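Local structure of histone-lysine N-methyltransferase SETMAR (Homo sapiens, 3F2K) at residues 35-40 with 76-81; 100-105 with 138-143. The protein joins a histone H3 lysine methyltransferase to a DNA-binding mariner transposase domain, the part described here, and acts in double-strand break repair and restart of stalled replication forks. All blocks are in the same frame, centred on the assembly; numbering follows the deposited sequence.

Contact 1: residues 35-40 with 76-81. With MG (magnesium ion), chain D.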
ATOM      1  N   VAL A  35       0.661  -0.862   8.536  1.00 13.69           N
ATOM      2  CA  VAL A  35      -0.158  -1.561   7.561  1.00 13.29           C
ATOM      3  C   VAL A  35      -0.162  -0.605   6.337  1.00 11.43           C
ATOM      4  O   VAL A  35      -0.330   0.567   6.508  1.00 14.04           O
ATOM      5  CB  VAL A  35      -1.610  -1.726   8.057  1.00 14.14           C
ATOM      6  CG1 VAL A  35      -2.453  -2.283   6.951  1.00 14.64           C
ATOM      7  CG2 VAL A  35      -1.618  -2.813   9.232  1.00 15.32           C
ATOM      8  N   THR A  36      -0.001  -1.145   5.149  1.00 13.86           N
ATOM      9  CA  THR A  36       0.028  -0.318   3.991  1.00 15.45           C
ATOM     10  C   THR A  36      -0.754  -0.912   2.825  1.00 14.65           C
ATOM     11  O   THR A  36      -0.927  -2.176   2.706  1.00 15.04           O
ATOM     12  CB  THR A  36       1.533  -0.010   3.603  1.00 13.62           C
ATOM     13  OG1 THR A  36       1.602   1.155   2.764  1.00 14.42           O
ATOM     14  CG2 THR A  36       2.253  -1.206   2.974  1.00 13.13           C
ATOM     15  N   CYS A  37      -1.127  -0.050   1.883  0.50 14.57           N
ATOM     16  CA  CYS A  37      -1.958  -0.532   0.783  0.50 14.78           C
ATOM     17  C   CYS A  37      -1.819   0.356  -0.411  0.50 15.24           C
ATOM     18  O   CYS A  37      -1.235   1.435  -0.303  0.50 15.66           O
ATOM     19  CB  CYS A  37      -3.420  -0.537   1.218  0.50 15.45           C
ATOM     20  SG  CYS A  37      -4.131   1.089   1.430  0.50 12.73           S
ATOM     21  N   ASP A  38      -2.401  -0.114  -1.514  1.00 16.13           N
ATOM     22  CA  ASP A  38      -2.575   0.662  -2.719  1.00 17.29           C
ATOM     23  C   ASP A  38      -3.488  -0.117  -3.647  1.00 17.96           C
ATOM     24  O   ASP A  38      -3.651  -1.362  -3.557  1.00 17.91           O
ATOM     25  CB  ASP A  38      -1.218   0.978  -3.429  1.00 16.38           C
ATOM     26  CG  ASP A  38      -1.315   2.214  -4.368  1.00 19.76           C
ATOM     27  OD1 ASP A  38      -2.269   3.012  -4.183  1.00 14.16           O
ATOM     28  OD2 ASP A  38      -0.440   2.352  -5.233  1.00 17.72           O
ATOM     29  N   GLU A  39      -3.994   0.631  -4.595  1.00 17.42           N
ATOM     30  CA  GLU A  39      -4.878   0.115  -5.658  1.00 17.63           C
ATOM     31  C   GLU A  39      -4.030   0.013  -6.932  1.00 17.73           C
ATOM     32  O   GLU A  39      -3.139   0.855  -7.215  1.00 17.74           O
ATOM     33  CB  GLU A  39      -6.061   1.086  -5.850  1.00 17.19           C
ATOM     34  CG  GLU A  39      -7.148   1.092  -4.711  1.00 19.24           C
ATOM     35  CD  GLU A  39      -6.801   2.055  -3.540  1.00 18.61           C
ATOM     36  OE1 GLU A  39      -5.740   2.691  -3.566  1.00 18.87           O
ATOM     37  OE2 GLU A  39      -7.654   2.189  -2.638  1.00 18.29           O
ATOM     38  N   LYS A  40      -4.317  -1.017  -7.715  1.00 18.65           N
ATOM     39  CA  LYS A  40      -3.757  -1.093  -9.075  1.00 21.28           C
ATOM     40  C   LYS A  40      -4.756  -1.720 -10.069  1.00 23.11           C
ATOM     41  O   LYS A  40      -5.408  -2.702  -9.778  1.00 20.71           O
ATOM     42  CB  LYS A  40      -2.451  -1.923  -9.051  1.00 20.20           C
ATOM     43  CG  LYS A  40      -1.920  -2.386 -10.392  1.00 21.05           C
ATOM     44  CD  LYS A  40      -0.576  -3.044 -10.237  1.00 21.33           C
ATOM     45  CE  LYS A  40      -0.104  -3.605 -11.573  1.00 26.97           C
ATOM     46  NZ  LYS A  40       0.399  -2.401 -12.264  1.00 27.42           N
ATOM     47  N   THR A  76      -6.773  -4.269  -4.688  1.00 18.90           N
ATOM     48  CA  THR A  76      -6.302  -3.518  -3.542  1.00 18.55           C
ATOM     49  C   THR A  76      -5.641  -4.622  -2.674  1.00 18.55           C
ATOM     50  O   THR A  76      -6.189  -5.724  -2.472  1.00 20.45           O
ATOM     51  CB  THR A  76      -7.448  -2.772  -2.811  1.00 19.41           C
ATOM     52  OG1 THR A  76      -8.189  -1.973  -3.766  1.00 19.28           O
ATOM     53  CG2 THR A  76      -6.864  -1.871  -1.701  1.00 18.78           C
ATOM     54  N   ILE A  77      -4.424  -4.343  -2.268  1.00 18.95           N
ATOM     55  CA  ILE A  77      -3.664  -5.229  -1.389  1.00 17.55           C
ATOM     56  C   ILE A  77      -3.258  -4.474  -0.127  1.00 16.59           C
ATOM     57  O   ILE A  77      -2.810  -3.305  -0.164  1.00 16.00           O
ATOM     58  CB  ILE A  77      -2.424  -5.853  -2.100  1.00 18.99           C
ATOM     59  CG1 ILE A  77      -1.744  -6.896  -1.167  1.00 18.39           C
ATOM     60  CG2 ILE A  77      -1.467  -4.785  -2.568  1.00 22.58           C
ATOM     61  CD1 ILE A  77      -0.559  -7.649  -1.790  1.00 20.27           C
ATOM     62  N   TRP A  78      -3.399  -5.160   0.995  1.00 15.94           N
ATOM     63  CA  TRP A  78      -3.089  -4.663   2.277  1.00 15.68           C
ATOM     64  C   TRP A  78      -2.071  -5.603   2.923  1.00 15.35           C
ATOM     65  O   TRP A  78      -2.281  -6.809   2.995  1.00 16.15           O
ATOM     66  CB  TRP A  78      -4.363  -4.694   3.180  1.00 18.42           C
ATOM     67  CG  TRP A  78      -5.590  -3.970   2.599  1.00 18.97           C
ATOM     68  CD1 TRP A  78      -6.432  -4.418   1.611  1.00 20.05           C
ATOM     69  CD2 TRP A  78      -6.071  -2.732   3.005  1.00 19.90           C
ATOM     70  NE1 TRP A  78      -7.425  -3.533   1.393  1.00 21.72           N
ATOM     71  CE2 TRP A  78      -7.216  -2.460   2.226  1.00 20.25           C
ATOM     72  CE3 TRP A  78      -5.632  -1.781   3.959  1.00 17.17           C
ATOM     73  CZ2 TRP A  78      -7.923  -1.280   2.342  1.00 22.75           C
ATOM     74  CZ3 TRP A  78      -6.318  -0.621   4.065  1.00 20.46           C
ATOM     75  CH2 TRP A  78      -7.486  -0.389   3.293  1.00 23.35           C
ATOM     76  N   TRP A  79      -1.057  -5.020   3.546  1.00 13.81           N
ATOM     77  CA  TRP A  79       0.038  -5.833   4.119  1.00 15.56           C
ATOM     78  C   TRP A  79       0.911  -5.074   5.119  1.00 15.16           C
ATOM     79  O   TRP A  79       0.912  -3.832   5.190  1.00 15.96           O
ATOM     80  CB  TRP A  79       0.904  -6.381   2.976  1.00 15.24           C
ATOM     81  CG  TRP A  79       1.433  -5.320   2.083  1.00 14.86           C
ATOM     82  CD1 TRP A  79       0.766  -4.632   1.102  1.00 13.85           C
ATOM     83  CD2 TRP A  79       2.793  -4.865   2.059  1.00 15.09           C
ATOM     84  NE1 TRP A  79       1.640  -3.787   0.439  1.00 14.01           N
ATOM     85  CE2 TRP A  79       2.896  -3.917   1.000  1.00 16.80           C
ATOM     86  CE3 TRP A  79       3.933  -5.212   2.793  1.00 17.73           C
ATOM     87  CZ2 TRP A  79       4.113  -3.229   0.698  1.00 18.98           C
ATOM     88  CZ3 TRP A  79       5.179  -4.572   2.488  1.00 14.29           C
ATOM     89  CH2 TRP A  79       5.236  -3.558   1.444  1.00 15.90           C
ATOM     90  N   SER A  80       1.671  -5.835   5.916  1.00 15.87           N
ATOM     91  CA  SER A  80       2.660  -5.255   6.805  1.00 15.73           C
ATOM     92  C   SER A  80       4.013  -6.012   6.630  1.00 14.00           C
ATOM     93  O   SER A  80       4.109  -6.999   5.860  1.00 15.77           O
ATOM     94  CB  SER A  80       2.176  -5.424   8.223  1.00 16.93           C
ATOM     95  OG  SER A  80       2.137  -6.822   8.464  1.00 18.18           O
ATOM     96  N   ALA A  81       4.997  -5.614   7.421  1.00 15.24           N
ATOM     97  CA  ALA A  81       6.288  -6.298   7.388  1.00 15.81           C
ATOM     98  C   ALA A  81       6.120  -7.777   7.761  1.00 16.60           C
ATOM     99  O   ALA A  81       6.962  -8.602   7.366  1.00 18.17           O
ATOM    100  CB  ALA A  81       7.298  -5.639   8.354  1.00 16.87           C
TER
HETATM  101 MG    MG D 227      -2.727   4.821  -5.339  1.00 20.28          MG
HETATM  102  O   HOH W   1      -0.670   4.760  -6.132  1.00 20.19           O
HETATM  103  O   HOH W   2      -9.265   0.122  -2.466  1.00 19.44           O
HETATM  104  O   HOH W   3      -4.693   4.932  -4.453  1.00 18.58           O
HETATM  105  O   HOH W   4      -3.491   3.596  -6.778  1.00 20.19           O
HETATM  106  O   HOH W   5      -3.242   6.565  -6.501  1.00 17.82           O
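In the RNase H-like core of the transposase domain, the strand carrying the magnesium ligand Asp-38 pairs antiparallel with 76-81, Thr-36 facing Trp-79 in a hydrogen-bonded pair. Thr-36 N donates to Trp-79 O at 2.8 Å, and Trp-79 N returns a bond to Thr-36 O; the bonds joining Asp-38 and Ile-77 are weak. Thr-36 OG1, hydrogen-bonded to Leu-128 O, stands anti to the backbone N (chi1 -160°), which leaves CG2 over one face of the Trp-79 indole, 3.7 Å from the centroid of the five-membered ring. Trp-79 NE1 hydrogen-bonds to Thr-164 OG1. Replacing Trp-79 by alanine is likely to leave the Thr-36 methyl without its aromatic cover and Thr-164 without its indole partner. On the opposite face, Cys-37 SG in the conformer described lies over the Trp-78 six-membered ring, 4.1 Å from its centroid, a sulfur-aromatic contact. At the metal end, Asp-38 OD1 binds magnesium at 2.2 Å with Asp-130 and four waters, one of which donates to Glu-39 OE1; Asn-165 ND2 hydrogen-bonds to Asp-38 OD2 and His-135 NE2 to Glu-39 OE2. Helix 163-176 packs on the Asp-38 and Trp-79 face, helix 98-115 on that of Cys-37 and Trp-78, while strands 83-89 and 126-128 flank the pair.

Contact 2: residues 100-105 with 138-143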
ATOM      1  N   LYS A 100     -17.189   2.167   0.388  1.00 16.03           N
ATOM      2  CA  LYS A 100     -16.646   0.841   0.047  1.00 17.53           C
ATOM      3  C   LYS A 100     -15.292   0.674   0.768  1.00 16.79           C
ATOM      4  O   LYS A 100     -14.982  -0.401   1.247  1.00 16.11           O
ATOM      5  CB  LYS A 100     -16.442   0.784  -1.485  1.00 18.38           C
ATOM      6  CG  LYS A 100     -15.671  -0.438  -2.006  1.00 21.80           C
ATOM      7  CD  LYS A 100     -16.260  -1.643  -1.341  1.00 24.89           C
ATOM      8  CE  LYS A 100     -16.440  -2.764  -2.307  1.00 30.77           C
ATOM      9  NZ  LYS A 100     -15.246  -3.662  -2.200  1.00 34.54           N
ATOM     10  N   TYR A 101     -14.457   1.701   0.688  1.00 17.48           N
ATOM     11  CA  TYR A 101     -13.086   1.602   1.290  1.00 16.23           C
ATOM     12  C   TYR A 101     -13.201   1.425   2.797  1.00 16.30           C
ATOM     13  O   TYR A 101     -12.405   0.625   3.365  1.00 16.51           O
ATOM     14  CB  TYR A 101     -12.285   2.816   0.944  1.00 15.48           C
ATOM     15  CG  TYR A 101     -10.829   2.758   1.236  1.00 16.82           C
ATOM     16  CD1 TYR A 101      -9.975   1.966   0.442  1.00 14.95           C
ATOM     17  CD2 TYR A 101     -10.290   3.535   2.260  1.00 15.37           C
ATOM     18  CE1 TYR A 101      -8.619   1.966   0.638  1.00 16.84           C
ATOM     19  CE2 TYR A 101      -8.876   3.528   2.508  1.00 17.47           C
ATOM     20  CZ  TYR A 101      -8.068   2.740   1.670  1.00 16.88           C
ATOM     21  OH  TYR A 101      -6.680   2.712   1.877  1.00 20.29           O
ATOM     22  N   ALA A 102     -14.171   2.097   3.442  1.00 13.84           N
ATOM     23  CA  ALA A 102     -14.424   1.861   4.886  1.00 16.51           C
ATOM     24  C   ALA A 102     -14.760   0.385   5.245  1.00 17.89           C
ATOM     25  O   ALA A 102     -14.214  -0.156   6.234  1.00 16.59           O
ATOM     26  CB  ALA A 102     -15.483   2.871   5.470  1.00 16.76           C
ATOM     27  N   GLN A 103     -15.608  -0.251   4.424  1.00 17.94           N
ATOM     28  CA  GLN A 103     -15.984  -1.656   4.597  1.00 20.07           C
ATOM     29  C   GLN A 103     -14.769  -2.547   4.367  1.00 18.35           C
ATOM     30  O   GLN A 103     -14.557  -3.524   5.086  1.00 17.23           O
ATOM     31  CB  GLN A 103     -17.132  -2.026   3.659  1.00 19.86           C
ATOM     32  CG  GLN A 103     -18.426  -1.359   4.100  1.00 28.98           C
ATOM     33  CD  GLN A 103     -18.754  -1.667   5.591  1.00 37.16           C
ATOM     34  OE1 GLN A 103     -18.939  -0.749   6.420  1.00 41.20           O
ATOM     35  NE2 GLN A 103     -18.746  -2.965   5.940  1.00 42.65           N
ATOM     36  N   GLU A 104     -13.911  -2.158   3.422  1.00 16.76           N
ATOM     37  CA  GLU A 104     -12.690  -2.914   3.170  1.00 16.29           C
ATOM     38  C   GLU A 104     -11.719  -2.851   4.343  1.00 16.44           C
ATOM     39  O   GLU A 104     -11.073  -3.863   4.683  1.00 17.38           O
ATOM     40  CB  GLU A 104     -12.029  -2.382   1.895  1.00 18.17           C
ATOM     41  CG  GLU A 104     -12.785  -2.899   0.604  1.00 23.63           C
ATOM     42  CD  GLU A 104     -12.834  -4.444   0.421  1.00 30.27           C
ATOM     43  OE1 GLU A 104     -11.852  -5.170   0.687  1.00 31.31           O
ATOM     44  OE2 GLU A 104     -13.885  -4.953  -0.054  1.00 35.32           O
ATOM     45  N   ILE A 105     -11.582  -1.675   4.935  1.00 15.15           N
ATOM     46  CA  ILE A 105     -10.708  -1.475   6.133  1.00 14.72           C
ATOM     47  C   ILE A 105     -11.229  -2.337   7.289  1.00 16.19           C
ATOM     48  O   ILE A 105     -10.466  -3.017   7.956  1.00 14.64           O
ATOM     49  CB  ILE A 105     -10.722  -0.008   6.535  1.00 15.61           C
ATOM     50  CG1 ILE A 105      -9.894   0.831   5.541  1.00 15.15           C
ATOM     51  CG2 ILE A 105     -10.190   0.226   7.958  1.00 10.95           C
ATOM     52  CD1 ILE A 105     -10.102   2.359   5.814  1.00 18.95           C
ATOM     53  N   GLN A 138     -14.867  10.850   4.580  1.00 17.01           N
ATOM     54  CA  GLN A 138     -15.746  10.074   5.430  1.00 18.56           C
ATOM     55  C   GLN A 138     -16.518   9.112   4.472  1.00 17.32           C
ATOM     56  O   GLN A 138     -16.869   9.500   3.301  1.00 17.92           O
ATOM     57  CB  GLN A 138     -16.698  11.033   6.164  1.00 18.76           C
ATOM     58  CG  GLN A 138     -16.081  11.919   7.221  1.00 19.83           C
ATOM     59  CD  GLN A 138     -15.385  11.176   8.374  1.00 20.62           C
ATOM     60  OE1 GLN A 138     -15.385   9.922   8.435  1.00 18.24           O
ATOM     61  NE2 GLN A 138     -14.799  11.977   9.319  1.00 20.60           N
ATOM     62  N   PRO A 139     -16.889   7.925   4.947  1.00 17.44           N
ATOM     63  CA  PRO A 139     -16.696   7.500   6.344  1.00 18.00           C
ATOM     64  C   PRO A 139     -15.442   6.712   6.636  1.00 18.03           C
ATOM     65  O   PRO A 139     -15.328   6.170   7.744  1.00 16.91           O
ATOM     66  CB  PRO A 139     -17.961   6.643   6.607  1.00 15.65           C
ATOM     67  CG  PRO A 139     -18.125   5.886   5.319  1.00 17.99           C
ATOM     68  CD  PRO A 139     -17.759   6.975   4.216  1.00 17.64           C
ATOM     69  N   THR A 140     -14.499   6.696   5.672  1.00 17.45           N
ATOM     70  CA  THR A 140     -13.163   6.132   5.915  1.00 16.36           C
ATOM     71  C   THR A 140     -12.493   6.711   7.175  1.00 16.39           C
ATOM     72  O   THR A 140     -11.939   5.943   7.982  1.00 15.45           O
ATOM     73  CB  THR A 140     -12.288   6.245   4.634  1.00 17.15           C
ATOM     74  OG1 THR A 140     -12.814   5.320   3.689  1.00 19.27           O
ATOM     75  CG2 THR A 140     -10.762   5.854   4.951  1.00 15.65           C
ATOM     76  N   LEU A 141     -12.462   8.042   7.335  1.00 15.90           N
ATOM     77  CA  LEU A 141     -11.785   8.615   8.475  1.00 16.03           C
ATOM     78  C   LEU A 141     -12.387   8.124   9.795  1.00 16.87           C
ATOM     79  O   LEU A 141     -11.668   7.708  10.719  1.00 16.32           O
ATOM     80  CB  LEU A 141     -11.819  10.155   8.392  1.00 14.67           C
ATOM     81  CG  LEU A 141     -11.036  10.680   7.138  1.00 16.91           C
ATOM     82  CD1 LEU A 141     -11.121  12.146   7.133  1.00 17.72           C
ATOM     83  CD2 LEU A 141      -9.541  10.233   7.311  1.00 17.87           C
ATOM     84  N   GLN A 142     -13.706   8.157   9.889  1.00 17.11           N
ATOM     85  CA  GLN A 142     -14.352   7.627  11.100  1.00 18.26           C
ATOM     86  C   GLN A 142     -14.047   6.122  11.366  1.00 17.63           C
ATOM     87  O   GLN A 142     -13.846   5.740  12.503  1.00 17.19           O
ATOM     88  CB  GLN A 142     -15.845   7.872  11.064  1.00 19.01           C
ATOM     89  CG  GLN A 142     -16.432   7.601  12.490  1.00 23.78           C
ATOM     90  CD  GLN A 142     -17.915   7.790  12.554  1.00 32.46           C
ATOM     91  OE1 GLN A 142     -18.706   7.014  11.973  1.00 38.32           O
ATOM     92  NE2 GLN A 142     -18.314   8.812  13.265  1.00 35.87           N
ATOM     93  N   LYS A 143     -13.994   5.310  10.335  1.00 15.76           N
ATOM     94  CA  LYS A 143     -13.707   3.904  10.503  1.00 15.57           C
ATOM     95  C   LYS A 143     -12.319   3.732  11.114  1.00 15.49           C
ATOM     96  O   LYS A 143     -12.107   2.913  12.002  1.00 13.73           O
ATOM     97  CB  LYS A 143     -13.780   3.220   9.147  1.00 15.71           C
ATOM     98  CG  LYS A 143     -13.548   1.666   9.212  1.00 17.04           C
ATOM     99  CD  LYS A 143     -14.503   1.002  10.190  1.00 21.25           C
ATOM    100  CE  LYS A 143     -15.938   1.094   9.720  1.00 21.12           C
ATOM    101  NZ  LYS A 143     -16.739   0.115  10.565  1.00 22.87           N
TER
HETATM  102  O   HOH W   6     -19.251  -0.069   9.671  1.00 45.07           O
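Thr-140 chi1 of -71° sets OG1 beside the backbone N, toward Tyr-101, and leaves CG2 anti to that N, 3.7 Å from Ile-105 CD1. The Tyr-101 ring, carried anti to its own N (chi1 -168°), receives the threonine hydroxyl in its plane at the edge, CD2 lying 3.4 Å from Thr-140 OG1. This is packing; the hydroxyl's hydrogen bonds go to Ser-98 and to the carbonyl of Pro-134. Between these groups the backbones come close, Ala-102 CA being 4.6 Å from Thr-140 CA, a spacing that the small methyl of Ala-102 accommodates. Its CB meets Pro-139 CG at 4.0 Å, the proline occupying the N-cap position after a cis peptide bond. Lys-143 CG lies 3.6 Å from Ala-102 O, bends at chi2 and chi3 keep CD and CE close to the same carbonyl, and the aliphatic chain slides past Ile-105 CG2 in the opposite direction. The ammonium group NZ reaches Asp-106 in a salt bridge and donates to a water at 2.7 Å. The contact is helix-helix packing by small and aliphatic groups, in which the first turn of helix 140-147 seats against helix 98-115, on the side of the RNase H-like fold where Tyr-101 stacks with His-135.

In the fold
Contacts 1 and 2 follow one another along the chain, the first closing before the second opens, and their centres lie about 15 Å apart. Contact 1 is in the middle of the mixed sheet, its centre about 4 Å from that of the chain; the centre of contact 2 lies about 16 Å from it, among the helices on one face of the sheet. Helix 98-115 joins them: Tyr-101 OH and Ile-105 CG1 each pack 3.5 Å from Trp-78 CH2. Tyr-101 thus touches both the sheet and helix 140-147, and helix 98-115 backs the metal-bearing strand. Magnesium is held by Asp-38 on strand 34-43 and Asp-130 just past the adjacent parallel strand 126-128, consistent with the retained nuclease activity.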